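Local coordinates for protein lactoylglutathione lyase (Pseudomonas aeruginosa, PDB 4MTR) that is a zinc-binding, two-subunit member of the glyoxalase/bleomycin resistance protein/dioxygenase superfamily, at residues L8-L13 with L55-N60; D70-L75 with D117-E122; V109-E114 with V121-K126. One frame throughout, in Å; residues are numbered along the deposited sequence.

Interaction 1: residues L8-L13 with L55-N60. With ZN (zinc ion), chain E.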
loop_
_atom_site.group_PDB
_atom_site.type_symbol
_atom_site.label_atom_id
_atom_site.label_comp_id
_atom_site.label_asym_id
_atom_site.label_seq_id
_atom_site.Cartn_x
_atom_site.Cartn_y
_atom_site.Cartn_z
ATOM N N LEU A 8 -3.991 6.063 -0.725
ATOM C CA LEU A 8 -5.248 5.886 0.028
ATOM C C LEU A 8 -6.039 7.168 -0.011
ATOM O O LEU A 8 -5.466 8.247 0.108
ATOM C CB LEU A 8 -4.934 5.534 1.494
ATOM C CG LEU A 8 -4.120 4.231 1.753
ATOM C CD1 LEU A 8 -3.799 4.060 3.262
ATOM C CD2 LEU A 8 -4.847 2.991 1.225
ATOM N N ARG A 9 -7.346 7.066 -0.268
ATOM C CA ARG A 9 -8.238 8.236 -0.264
ATOM C C ARG A 9 -8.723 8.452 1.190
ATOM O O ARG A 9 -9.070 7.499 1.901
ATOM C CB ARG A 9 -9.420 8.066 -1.222
ATOM C CG ARG A 9 -8.971 7.899 -2.688
ATOM C CD ARG A 9 -10.100 7.981 -3.708
ATOM N NE ARG A 9 -9.562 7.871 -5.063
ATOM C CZ ARG A 9 -9.355 6.726 -5.701
ATOM N NH1 ARG A 9 -9.719 5.574 -5.150
ATOM N NH2 ARG A 9 -8.776 6.720 -6.891
ATOM N N VAL A 10 -8.699 9.704 1.623
ATOM C CA VAL A 10 -9.011 10.118 2.998
ATOM C C VAL A 10 -10.146 11.149 3.021
ATOM O O VAL A 10 -10.158 12.052 2.181
ATOM C CB VAL A 10 -7.758 10.582 3.807
ATOM C CG1 VAL A 10 -6.800 9.414 4.054
ATOM C CG2 VAL A 10 -7.022 11.731 3.131
ATOM N N ALA A 11 -11.076 11.018 3.991
ATOM C CA ALA A 11 -12.248 11.903 4.153
ATOM C C ALA A 11 -11.822 13.281 4.576
ATOM O O ALA A 11 -12.472 14.258 4.223
ATOM C CB ALA A 11 -13.206 11.331 5.198
ATOM N N ASP A 12 -10.728 13.373 5.329
ATOM C CA ASP A 12 -10.245 14.634 5.839
ATOM C C ASP A 12 -8.724 14.606 5.847
ATOM O O ASP A 12 -8.119 13.929 6.680
ATOM C CB ASP A 12 -10.830 14.847 7.260
ATOM C CG ASP A 12 -10.556 16.199 7.891
ATOM O OD1 ASP A 12 -9.414 16.692 7.769
ATOM O OD2 ASP A 12 -11.436 16.697 8.621
ATOM N N LEU A 13 -8.110 15.379 4.941
ATOM C CA LEU A 13 -6.660 15.420 4.792
ATOM C C LEU A 13 -5.869 15.823 6.018
ATOM O O LEU A 13 -4.898 15.141 6.347
ATOM C CB LEU A 13 -6.214 16.145 3.499
ATOM C CG LEU A 13 -4.734 15.956 3.105
ATOM C CD1 LEU A 13 -4.460 14.526 2.619
ATOM C CD2 LEU A 13 -4.316 16.943 2.048
ATOM N N LEU A 55 3.813 7.203 1.322
ATOM C CA LEU A 55 2.376 6.980 1.394
ATOM C C LEU A 55 1.712 8.210 0.798
ATOM O O LEU A 55 1.984 9.328 1.240
ATOM C CB LEU A 55 1.917 6.748 2.852
ATOM C CG LEU A 55 0.391 6.651 3.056
ATOM C CD1 LEU A 55 -0.213 5.422 2.290
ATOM C CD2 LEU A 55 0.034 6.642 4.548
ATOM N N GLU A 56 0.880 8.007 -0.229
ATOM C CA GLU A 56 0.176 9.113 -0.852
ATOM C C GLU A 56 -1.231 9.188 -0.300
ATOM O O GLU A 56 -1.976 8.212 -0.301
ATOM C CB GLU A 56 0.129 8.910 -2.374
ATOM C CG GLU A 56 -0.590 10.036 -3.127
ATOM C CD GLU A 56 -0.709 9.778 -4.629
ATOM O OE1 GLU A 56 -0.390 8.652 -5.072
ATOM O OE2 GLU A 56 -1.071 10.719 -5.370
ATOM N N LEU A 57 -1.624 10.351 0.109
ATOM C CA LEU A 57 -2.973 10.559 0.634
ATOM C C LEU A 57 -3.727 11.463 -0.299
ATOM O O LEU A 57 -3.227 12.544 -0.624
ATOM C CB LEU A 57 -2.862 11.246 1.990
ATOM C CG LEU A 57 -2.141 10.429 3.066
ATOM C CD1 LEU A 57 -1.986 11.241 4.312
ATOM C CD2 LEU A 57 -2.903 9.097 3.381
ATOM N N THR A 58 -4.934 11.063 -0.694
ATOM C CA THR A 58 -5.767 11.867 -1.607
ATOM C C THR A 58 -7.084 12.254 -0.945
ATOM O O THR A 58 -7.749 11.410 -0.386
ATOM C CB THR A 58 -6.087 11.054 -2.893
ATOM O OG1 THR A 58 -4.865 10.726 -3.557
ATOM C CG2 THR A 58 -6.994 11.799 -3.859
ATOM N N HIS A 59 -7.487 13.510 -1.087
ATOM C CA HIS A 59 -8.793 13.913 -0.659
ATOM C C HIS A 59 -9.509 14.531 -1.842
ATOM O O HIS A 59 -8.987 15.481 -2.432
ATOM C CB HIS A 59 -8.761 14.900 0.525
ATOM C CG HIS A 59 -10.162 15.289 0.894
ATOM N ND1 HIS A 59 -11.105 14.331 1.204
ATOM C CD2 HIS A 59 -10.777 16.489 0.790
ATOM C CE1 HIS A 59 -12.246 14.983 1.338
ATOM N NE2 HIS A 59 -12.091 16.286 1.105
ATOM N N ASN A 60 -10.658 13.978 -2.216
ATOM C CA ASN A 60 -11.473 14.519 -3.302
ATOM C C ASN A 60 -12.471 15.487 -2.642
ATOM O O ASN A 60 -13.266 15.067 -1.804
ATOM C CB ASN A 60 -12.218 13.412 -4.037
ATOM C CG ASN A 60 -11.325 12.408 -4.727
ATOM O OD1 ASN A 60 -10.806 12.643 -5.848
ATOM N ND2 ASN A 60 -11.194 11.237 -4.111
HETATM ZN ZN ZN E . 0.364 7.640 -6.907
HETATM O O HOH W 1 0.049 9.343 -7.729
#
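His59 ND1 donates to Val10 O over 2.7 Å, the shortest hydrogen bond between the two segments, lying in the plane of the Val10 carbonyl although the oxygen stands 17° out of the imidazole plane. With CG anti to the backbone N (chi1 179°), the His59 ring runs out beside the turn that follows strand 2-9, and its CE1 comes within 3.0 Å of Ala11 O. The side chain thereby takes over where the backbone ladder stops. That ladder is parallel: Leu8 N gives to Glu56 O, Thr58 N to Leu8 O, and Val10 N to Thr58 O at 2.8 Å. Thr58 O is gripped a second time, by a CA-H...O contact from Arg9 CA at 3.2 Å.

On the face carrying Leu8 and Leu57 the packing is apolar. Val10 CG1 meets Leu57 CD2 at 4.0 Å, while Leu13 CD1 presses on Leu57 CB at 3.7 Å, near the start of helix 13-22, whose Ala16 and Leu17 also touch Leu57. The face of Arg9 and Thr58 is polar at its edge: Arg9 CD passes 3.5 Å from Asn60 ND2, guanidinium and amide planes 26° apart, yet the amide bonds to Tyr66 and Arg9 NH1 to Asp70 O of the second subunit. Glu56, extended beyond CG, puts OE1 2.2 Å from zinc, which a water also binds. Strands 2-9 and 54-60, adjacent in one sheet, bring His5 and Glu56 to the same metal; His74 and Glu122 of the second subunit are further ligands, so the site lies across the interface.

Interaction 2: residues D70-L75 with D117-E122. With ZN (zinc ion), chain F.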
loop_
_atom_site.group_PDB
_atom_site.type_symbol
_atom_site.label_atom_id
_atom_site.label_comp_id
_atom_site.label_asym_id
_atom_site.label_seq_id
_atom_site.Cartn_x
_atom_site.Cartn_y
_atom_site.Cartn_z
ATOM N N ASP A 70 -13.029 -5.218 1.381
ATOM C CA ASP A 70 -12.188 -6.085 2.202
ATOM C C ASP A 70 -11.007 -6.602 1.424
ATOM O O ASP A 70 -10.391 -7.571 1.842
ATOM C CB ASP A 70 -13.004 -7.231 2.847
ATOM C CG ASP A 70 -13.730 -8.133 1.870
ATOM O OD1 ASP A 70 -14.453 -9.047 2.332
ATOM O OD2 ASP A 70 -13.562 -7.944 0.646
ATOM N N GLY A 71 -10.733 -5.985 0.273
ATOM C CA GLY A 71 -9.592 -6.359 -0.558
ATOM C C GLY A 71 -8.312 -5.759 0.009
ATOM O O GLY A 71 -7.315 -6.466 0.219
ATOM N N TYR A 72 -8.325 -4.442 0.254
ATOM C CA TYR A 72 -7.175 -3.769 0.843
ATOM C C TYR A 72 -6.892 -4.293 2.247
ATOM O O TYR A 72 -7.803 -4.378 3.064
ATOM C CB TYR A 72 -7.340 -2.260 0.852
ATOM C CG TYR A 72 -6.168 -1.577 1.519
ATOM C CD1 TYR A 72 -4.911 -1.578 0.928
ATOM C CD2 TYR A 72 -6.288 -1.027 2.793
ATOM C CE1 TYR A 72 -3.831 -0.955 1.529
ATOM C CE2 TYR A 72 -5.202 -0.415 3.420
ATOM C CZ TYR A 72 -3.976 -0.382 2.778
ATOM O OH TYR A 72 -2.880 0.172 3.373
ATOM N N GLY A 73 -5.641 -4.657 2.497
ATOM C CA GLY A 73 -5.231 -5.224 3.776
ATOM C C GLY A 73 -4.782 -4.185 4.780
ATOM O O GLY A 73 -5.553 -3.781 5.656
ATOM N N HIS A 74 -3.519 -3.753 4.668
ATOM C CA HIS A 74 -2.918 -2.827 5.625
ATOM C C HIS A 74 -1.604 -2.283 5.064
ATOM O O HIS A 74 -1.161 -2.705 3.984
ATOM C CB HIS A 74 -2.638 -3.591 6.955
ATOM C CG HIS A 74 -1.790 -4.827 6.815
ATOM N ND1 HIS A 74 -2.352 -6.093 6.832
ATOM C CD2 HIS A 74 -0.447 -4.954 6.706
ATOM C CE1 HIS A 74 -1.351 -6.941 6.682
ATOM N NE2 HIS A 74 -0.182 -6.308 6.617
ATOM N N LEU A 75 -0.998 -1.343 5.811
ATOM C CA LEU A 75 0.308 -0.773 5.521
ATOM C C LEU A 75 1.171 -1.204 6.691
ATOM O O LEU A 75 0.778 -0.991 7.835
ATOM C CB LEU A 75 0.260 0.783 5.420
ATOM C CG LEU A 75 1.601 1.435 5.050
ATOM C CD1 LEU A 75 1.979 1.142 3.581
ATOM C CD2 LEU A 75 1.541 2.961 5.271
ATOM N N ASP A 117 -9.556 7.149 8.999
ATOM C CA ASP A 117 -10.460 6.592 8.016
ATOM C C ASP A 117 -10.707 5.081 8.205
ATOM O O ASP A 117 -11.458 4.498 7.426
ATOM C CB ASP A 117 -9.949 6.858 6.592
ATOM C CG ASP A 117 -9.958 8.319 6.249
ATOM O OD1 ASP A 117 -10.927 8.766 5.613
ATOM O OD2 ASP A 117 -8.981 9.003 6.587
ATOM N N GLY A 118 -10.052 4.475 9.189
ATOM C CA GLY A 118 -10.156 3.044 9.460
ATOM C C GLY A 118 -9.152 2.176 8.712
ATOM O O GLY A 118 -9.227 0.952 8.786
ATOM N N TYR A 119 -8.155 2.784 8.038
ATOM C CA TYR A 119 -7.142 1.982 7.353
ATOM C C TYR A 119 -6.218 1.423 8.406
ATOM O O TYR A 119 -5.791 2.144 9.307
ATOM C CB TYR A 119 -6.323 2.793 6.375
ATOM C CG TYR A 119 -7.132 3.322 5.210
ATOM C CD1 TYR A 119 -7.674 2.456 4.260
ATOM C CD2 TYR A 119 -7.307 4.687 5.026
ATOM C CE1 TYR A 119 -8.360 2.943 3.148
ATOM C CE2 TYR A 119 -7.997 5.181 3.932
ATOM C CZ TYR A 119 -8.534 4.310 3.002
ATOM O OH TYR A 119 -9.176 4.824 1.911
ATOM N N LYS A 120 -5.909 0.146 8.282
ATOM C CA LYS A 120 -5.076 -0.522 9.266
ATOM C C LYS A 120 -3.570 -0.331 9.038
ATOM O O LYS A 120 -3.055 -0.450 7.918
ATOM C CB LYS A 120 -5.419 -2.019 9.315
ATOM C CG LYS A 120 -6.858 -2.300 9.747
ATOM C CD LYS A 120 -7.193 -3.785 9.631
ATOM C CE LYS A 120 -8.562 -4.099 10.182
ATOM N NZ LYS A 120 -8.632 -3.890 11.657
ATOM N N VAL A 121 -2.864 -0.117 10.130
ATOM C CA VAL A 121 -1.437 0.024 10.086
ATOM C C VAL A 121 -0.850 -1.086 10.947
ATOM O O VAL A 121 -1.180 -1.185 12.124
ATOM C CB VAL A 121 -0.977 1.444 10.509
ATOM C CG1 VAL A 121 0.549 1.538 10.577
ATOM C CG2 VAL A 121 -1.548 2.527 9.593
ATOM N N GLU A 122 0.022 -1.907 10.358
ATOM C CA GLU A 122 0.706 -2.988 11.042
ATOM C C GLU A 122 2.061 -2.512 11.573
ATOM O O GLU A 122 2.932 -2.157 10.793
ATOM C CB GLU A 122 0.890 -4.158 10.061
ATOM C CG GLU A 122 1.390 -5.454 10.702
ATOM C CD GLU A 122 1.726 -6.606 9.769
ATOM O OE1 GLU A 122 2.099 -6.369 8.598
ATOM O OE2 GLU A 122 1.654 -7.763 10.235
HETATM ZN ZN ZN F . 1.686 -7.291 6.565
HETATM O O HOH W 2 -3.358 1.189 5.709
HETATM O O HOH W 3 -7.049 -1.419 6.224
HETATM O O HOH W 4 1.711 -9.165 7.486
#
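His74 carries CG between its backbone N and carbonyl carbon (chi1 55°), while in Glu122 a chi1 of -170° swings CG to the far side from the main-chain nitrogen, with an extended chain beyond it; together these torsions bring an imidazole and a carboxylate to one zinc ion. His74 NE2 lies 2.1 Å from the metal and Glu122 OE1 2.3 Å, with ring and carboxylate planes 68° apart. The 3.0 Å between His74 NE2 and Glu122 OE1 is therefore a separation of two ligands, not a hydrogen bond. A water fills a further coordination position and donates weakly to Glu122 OE2; His5 and Glu56 of the second subunit complete the site, which lies across the dimer interface.

The backbones beneath fix the spacing of these ligands. Leu75 N donates to Lys120 O at 3.1 Å, and Glu122 N to Leu75 O at 2.8 Å, a parallel register that pairs Leu75 with Val121. Lys120 O also has His74 CB at 3.3 Å and accepts from a water. That water is 2.6 Å from Tyr72 OH and lies in the plane of the tyrosine ring, at its edge. Before the paired residues the chains spread apart, and a second water bridges them by donating to Gly73 O and accepting from Lys120 N. Tyr72 CE2 still reaches Tyr119 CD1 at 3.9 Å, the two rings nearly perpendicular, while the Tyr119 hydroxyl bonds to Arg9 O.

Strand 120-125 is flanked by strand 110-114, whose Phe112 meets the His74 ring edge-to-face; beyond strand 72-79, the sheet continues antiparallel into a strand of the second subunit.

Interaction 3: residues V109-E114 with V121-K126. With ZN (zinc ion), chain F.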
loop_
_atom_site.group_PDB
_atom_site.type_symbol
_atom_site.label_atom_id
_atom_site.label_comp_id
_atom_site.label_asym_id
_atom_site.label_seq_id
_atom_site.Cartn_x
_atom_site.Cartn_y
_atom_site.Cartn_z
ATOM N N VAL A 109 7.400 -8.958 17.872
ATOM C CA VAL A 109 6.429 -8.034 18.463
ATOM C C VAL A 109 5.701 -7.248 17.359
ATOM O O VAL A 109 6.313 -6.449 16.632
ATOM C CB VAL A 109 7.013 -7.103 19.562
ATOM C CG1 VAL A 109 5.894 -6.413 20.336
ATOM C CG2 VAL A 109 7.919 -7.867 20.519
ATOM N N ILE A 110 4.391 -7.515 17.222
ATOM C CA ILE A 110 3.561 -6.867 16.214
ATOM C C ILE A 110 2.319 -6.286 16.891
ATOM O O ILE A 110 1.904 -6.781 17.941
ATOM C CB ILE A 110 3.264 -7.834 15.013
ATOM C CG1 ILE A 110 4.587 -8.266 14.314
ATOM C CG2 ILE A 110 2.280 -7.216 13.982
ATOM C CD1 ILE A 110 4.478 -9.408 13.300
ATOM N N ALA A 111 1.765 -5.202 16.316
ATOM C CA ALA A 111 0.558 -4.514 16.779
ATOM C C ALA A 111 -0.163 -3.856 15.582
ATOM O O ALA A 111 0.428 -3.761 14.504
ATOM C CB ALA A 111 0.933 -3.472 17.806
ATOM N N PHE A 112 -1.436 -3.441 15.759
ATOM C CA PHE A 112 -2.235 -2.810 14.703
ATOM C C PHE A 112 -2.907 -1.535 15.179
ATOM O O PHE A 112 -3.566 -1.554 16.216
ATOM C CB PHE A 112 -3.329 -3.768 14.179
ATOM C CG PHE A 112 -2.909 -4.667 13.039
ATOM C CD1 PHE A 112 -2.311 -5.903 13.288
ATOM C CD2 PHE A 112 -3.082 -4.270 11.719
ATOM C CE1 PHE A 112 -1.907 -6.732 12.228
ATOM C CE2 PHE A 112 -2.689 -5.103 10.659
ATOM C CZ PHE A 112 -2.108 -6.332 10.919
ATOM N N LEU A 113 -2.745 -0.438 14.419
ATOM C CA LEU A 113 -3.413 0.844 14.638
ATOM C C LEU A 113 -4.412 1.001 13.529
ATOM O O LEU A 113 -4.281 0.368 12.475
ATOM C CB LEU A 113 -2.439 2.051 14.505
ATOM C CG LEU A 113 -1.147 2.107 15.316
ATOM C CD1 LEU A 113 -0.480 3.487 15.160
ATOM C CD2 LEU A 113 -1.399 1.839 16.788
ATOM N N GLU A 114 -5.375 1.884 13.729
ATOM C CA GLU A 114 -6.326 2.302 12.706
ATOM C C GLU A 114 -6.170 3.820 12.549
ATOM O O GLU A 114 -6.165 4.571 13.547
ATOM C CB GLU A 114 -7.773 1.985 13.088
ATOM C CG GLU A 114 -8.098 0.510 13.038
ATOM C CD GLU A 114 -9.587 0.239 13.019
ATOM O OE1 GLU A 114 -10.361 1.173 13.330
ATOM O OE2 GLU A 114 -9.982 -0.891 12.652
ATOM N N VAL A 121 -2.864 -0.117 10.130
ATOM C CA VAL A 121 -1.437 0.024 10.086
ATOM C C VAL A 121 -0.850 -1.086 10.947
ATOM O O VAL A 121 -1.180 -1.185 12.124
ATOM C CB VAL A 121 -0.977 1.444 10.509
ATOM C CG1 VAL A 121 0.549 1.538 10.577
ATOM C CG2 VAL A 121 -1.548 2.527 9.593
ATOM N N GLU A 122 0.022 -1.907 10.358
ATOM C CA GLU A 122 0.706 -2.988 11.042
ATOM C C GLU A 122 2.061 -2.512 11.573
ATOM O O GLU A 122 2.932 -2.157 10.793
ATOM C CB GLU A 122 0.890 -4.158 10.061
ATOM C CG GLU A 122 1.390 -5.454 10.702
ATOM C CD GLU A 122 1.726 -6.606 9.769
ATOM O OE1 GLU A 122 2.099 -6.369 8.598
ATOM O OE2 GLU A 122 1.654 -7.763 10.235
ATOM N N LEU A 123 2.249 -2.525 12.905
ATOM C CA LEU A 123 3.513 -2.132 13.530
ATOM C C LEU A 123 4.391 -3.336 13.745
ATOM O O LEU A 123 4.022 -4.255 14.481
ATOM C CB LEU A 123 3.298 -1.401 14.874
ATOM C CG LEU A 123 2.382 -0.185 14.858
ATOM C CD1 LEU A 123 2.080 0.244 16.284
ATOM C CD2 LEU A 123 2.962 0.985 14.011
ATOM N N ILE A 124 5.546 -3.345 13.099
ATOM C CA ILE A 124 6.454 -4.483 13.191
ATOM C C ILE A 124 7.717 -4.000 13.879
ATOM O O ILE A 124 8.470 -3.225 13.314
ATOM C CB ILE A 124 6.686 -5.121 11.784
ATOM C CG1 ILE A 124 5.357 -5.721 11.226
ATOM C CG2 ILE A 124 7.858 -6.156 11.783
ATOM C CD1 ILE A 124 5.388 -6.150 9.775
ATOM N N GLN A 125 7.937 -4.452 15.122
ATOM C CA GLN A 125 9.104 -4.022 15.884
ATOM C C GLN A 125 10.388 -4.387 15.158
ATOM O O GLN A 125 10.521 -5.515 14.686
ATOM C CB GLN A 125 9.075 -4.630 17.291
ATOM C CG GLN A 125 10.059 -3.973 18.242
ATOM C CD GLN A 125 9.651 -4.237 19.656
ATOM O OE1 GLN A 125 8.789 -3.554 20.207
ATOM N NE2 GLN A 125 10.237 -5.263 20.256
ATOM N N LYS A 126 11.308 -3.419 15.035
ATOM C CA LYS A 126 12.607 -3.597 14.382
ATOM C C LYS A 126 13.316 -4.844 14.942
ATOM O O LYS A 126 13.292 -5.077 16.154
ATOM C CB LYS A 126 13.475 -2.343 14.568
ATOM C CG LYS A 126 14.640 -2.267 13.587
ATOM C CD LYS A 126 15.569 -1.113 13.889
ATOM C CE LYS A 126 16.715 -1.049 12.909
ATOM N NZ LYS A 126 17.548 0.166 13.116
HETATM ZN ZN ZN F . 1.686 -7.291 6.565
HETATM O O HOH W 4 1.711 -9.165 7.486
#
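Leu113 and Leu123 form the tight side of this contact, their side chains set roughly perpendicular with Leu113 CG 3.8 Å from Leu123 CD1. The same Leu123 CD1 lies 4.2 Å from Ala111 CB, so one methyl serves two neighbours on the opposing strand. This buried face is covered by helix 82-91, where Cys86 touches both Ala111 and Leu123. On the reverse face, Glu122 CB sits over the Phe112 ring in a CH-pi contact, 4.1 Å from the centroid and 28° off the normal; Phe112 also has a cation-pi partner in Arg98.

Strands 110-114 and 120-125 form a beta hairpin, their segment axes at 152°. It supplies two neighbouring strands of a four-stranded sheet with order 1-4-3-2, as in the βαβββ modules of the glyoxalase superfamily. Within it Ala111 and Leu123 are a hydrogen-bonded pair, Leu123 N reaching Ala111 O at 2.7 Å, and Leu113 with Val121 forms the next.

Toward Val109 the contact opens to solvent: Val109 and Ile110 are exposed, although they still touch the other strand. Ile110 and Ile124 run alongside each other in the same direction, with their CG1 atoms 4.1 Å apart, while Ile110 CG2 rests 3.8 Å from Glu122 CG. A backbone bond still closes this end, from Gln125 N to Val109 O at 3.0 Å. In Gln125 a chi1 of -166° turns CG away from the main-chain nitrogen and sends the extended chain alongside Val109; NE2 comes 3.5 Å from Val109 CG2, and the amide oxygen accepts from Ala82 N near the start of helix 82-91.

Overall arrangement
Along the chain, interaction 1 closes before interaction 2 opens, and interactions 2 and 3 end on the same strand, 120-125, sharing Val121 and Glu122. Interaction 1 belongs to the sheet of strands 2-9, 54-60, 39-45 and 27-34; the other two lie in the second sheet, of equal strand order. The centres of interactions 1 and 2 are about 13 Å apart, linked by Arg9 with Tyr119 and Ala11 with Asp117. Interaction 3 is about 12 Å from interaction 2 and 21 Å from interaction 1, on the other side of the chain's centre. Each sheet gives two protein ligands to its own zinc and the second subunit two more, so both sites lie across the dimer interface.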